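Probable secreted solute-binding lipoprotein (Streptomyces coelicolor, PDB 3I3V) probably binds a solute outside the cell and delivers it to a membrane transporter. Local coordinates at residues 165-170 with 231-236. Sequence-based numbering, arbitrary orientation.
Sequences VTVGGN and DSMTTQ
Thr166 turns its hydroxyl at the helix segment 231-236 because OG1 stands anti to the backbone N (chi1 -179°), while Met233 sends CG out anti to its own N and then turns about the CG-SE bond (chi3 91°). The two branches of Thr166 divide the work. OG1 lies over the helix backbone, 3.4 Å from Met233 CA, and the methyl CG2 packs against the selenomethionine stem, 3.9 Å from CG of Met233. That stem passes close to the strand backbone, with Met233 CG 3.5 Å from Thr166 O, and the selenium then settles against the main chain of the next residue, 3.7 Å from Val167 CA; CG2 of Val167 adds a looser apolar touch. One turn further along the helix, the extended Gln236 chain brings NE2 to 2.7 Å from Thr166 OG1, but the angle is too poor for a hydrogen bond, and the evidence supports close polar proximity only. With an alanine here in place of Thr166, OG1 and CG2 would go together, which would probably open a gap beside Met233 CG and let the Gln236 amide turn more freely. Strand 242-246 flanks the same interface, since Ala242 touches both Thr166 and Gln236. Gly168, two residues on from Thr166, is the centre of an inverse gamma turn. The arrangement is helix 230-238 packed against strand 163-166 and the loop that follows, the strand pairing in parallel with 242-246, as in the alpha/beta lobes of periplasmic-type solute-binding proteins.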
loop_
_atom_site.group_PDB
_atom_site.type_symbol
_atom_site.label_atom_id
_atom_site.label_comp_id
_atom_site.label_asym_id
_atom_site.label_seq_id
_atom_site.Cartn_x
_atom_site.Cartn_y
_atom_site.Cartn_z
ATOM N N VAL C 165 -57.138 32.283 -32.726
ATOM C CA VAL C 165 -55.765 32.719 -32.453
ATOM C C VAL C 165 -55.660 34.241 -32.520
ATOM O O VAL C 165 -56.031 34.861 -33.515
ATOM C CB VAL C 165 -54.719 32.124 -33.455
ATOM C CG1 VAL C 165 -53.322 32.540 -33.044
ATOM C CG2 VAL C 165 -54.792 30.611 -33.479
ATOM N N THR C 166 -55.163 34.847 -31.451
ATOM C CA THR C 166 -55.003 36.290 -31.448
ATOM C C THR C 166 -53.522 36.610 -31.670
ATOM O O THR C 166 -52.638 35.947 -31.128
ATOM C CB THR C 166 -55.479 36.904 -30.118
ATOM O OG1 THR C 166 -55.327 38.329 -30.163
ATOM C CG2 THR C 166 -54.681 36.338 -28.952
ATOM N N VAL C 167 -53.254 37.616 -32.492
ATOM C CA VAL C 167 -51.884 38.004 -32.782
ATOM C C VAL C 167 -51.861 39.403 -33.388
ATOM O O VAL C 167 -52.796 39.803 -34.082
ATOM C CB VAL C 167 -51.220 36.993 -33.758
ATOM C CG1 VAL C 167 -51.957 36.990 -35.092
ATOM C CG2 VAL C 167 -49.746 37.334 -33.948
ATOM N N GLY C 168 -50.797 40.151 -33.106
ATOM C CA GLY C 168 -50.679 41.499 -33.640
ATOM C C GLY C 168 -50.143 41.473 -35.057
ATOM O O GLY C 168 -48.933 41.512 -35.279
ATOM N N GLY C 169 -51.047 41.400 -36.022
ATOM C CA GLY C 169 -50.628 41.357 -37.406
ATOM C C GLY C 169 -49.944 42.610 -37.915
ATOM O O GLY C 169 -49.364 42.588 -38.999
ATOM N N ASN C 170 -50.011 43.701 -37.161
ATOM C CA ASN C 170 -49.367 44.935 -37.595
ATOM C C ASN C 170 -48.117 45.284 -36.798
ATOM O O ASN C 170 -47.725 46.451 -36.743
ATOM C CB ASN C 170 -50.334 46.125 -37.551
ATOM C CG ASN C 170 -49.900 47.265 -38.475
ATOM O OD1 ASN C 170 -50.274 48.426 -38.275
ATOM N ND2 ASN C 170 -49.119 46.929 -39.503
ATOM N N ASP C 231 -50.410 44.576 -27.846
ATOM C CA ASP C 231 -51.312 44.959 -26.765
ATOM C C ASP C 231 -52.692 44.368 -26.976
ATOM O O ASP C 231 -53.314 43.891 -26.030
ATOM C CB ASP C 231 -51.434 46.481 -26.660
ATOM C CG ASP C 231 -50.141 47.135 -26.241
ATOM O OD1 ASP C 231 -49.483 46.613 -25.313
ATOM O OD2 ASP C 231 -49.787 48.173 -26.836
ATOM N N SER C 232 -53.168 44.417 -28.217
ATOM C CA SER C 232 -54.475 43.872 -28.567
ATOM C C SER C 232 -54.454 42.381 -28.254
ATOM O O SER C 232 -55.376 41.842 -27.646
ATOM C CB SER C 232 -54.746 44.060 -30.060
ATOM O OG SER C 232 -54.412 45.367 -30.488
HETATM N N MSE C 233 -53.381 41.731 -28.686
HETATM C CA MSE C 233 -53.171 40.305 -28.481
HETATM C C MSE C 233 -53.174 39.953 -26.999
HETATM O O MSE C 233 -53.946 39.107 -26.544
HETATM C CB MSE C 233 -51.835 39.909 -29.101
HETATM C CG MSE C 233 -51.463 38.462 -28.962
HETATM SE SE MSE C 233 -49.732 38.148 -29.772
HETATM C CE MSE C 233 -48.603 38.462 -28.188
ATOM N N THR C 234 -52.288 40.608 -26.261
ATOM C CA THR C 234 -52.152 40.409 -24.827
ATOM C C THR C 234 -53.476 40.631 -24.091
ATOM O O THR C 234 -53.803 39.905 -23.155
ATOM C CB THR C 234 -51.079 41.356 -24.271
ATOM O OG1 THR C 234 -49.787 40.814 -24.564
ATOM C CG2 THR C 234 -51.239 41.552 -22.768
ATOM N N THR C 235 -54.236 41.633 -24.515
ATOM C CA THR C 235 -55.514 41.914 -23.883
ATOM C C THR C 235 -56.539 40.831 -24.200
ATOM O O THR C 235 -57.134 40.259 -23.295
ATOM C CB THR C 235 -56.081 43.291 -24.327
ATOM O OG1 THR C 235 -55.436 44.335 -23.589
ATOM C CG2 THR C 235 -57.576 43.366 -24.080
ATOM N N GLN C 236 -56.737 40.552 -25.487
ATOM C CA GLN C 236 -57.713 39.546 -25.910
ATOM C C GLN C 236 -57.563 38.204 -25.211
ATOM O O GLN C 236 -58.558 37.573 -24.857
ATOM C CB GLN C 236 -57.655 39.341 -27.427
ATOM C CG GLN C 236 -58.268 40.484 -28.210
ATOM C CD GLN C 236 -58.351 40.213 -29.700
ATOM O OE1 GLN C 236 -58.816 41.054 -30.464
ATOM N NE2 GLN C 236 -57.899 39.041 -30.118
#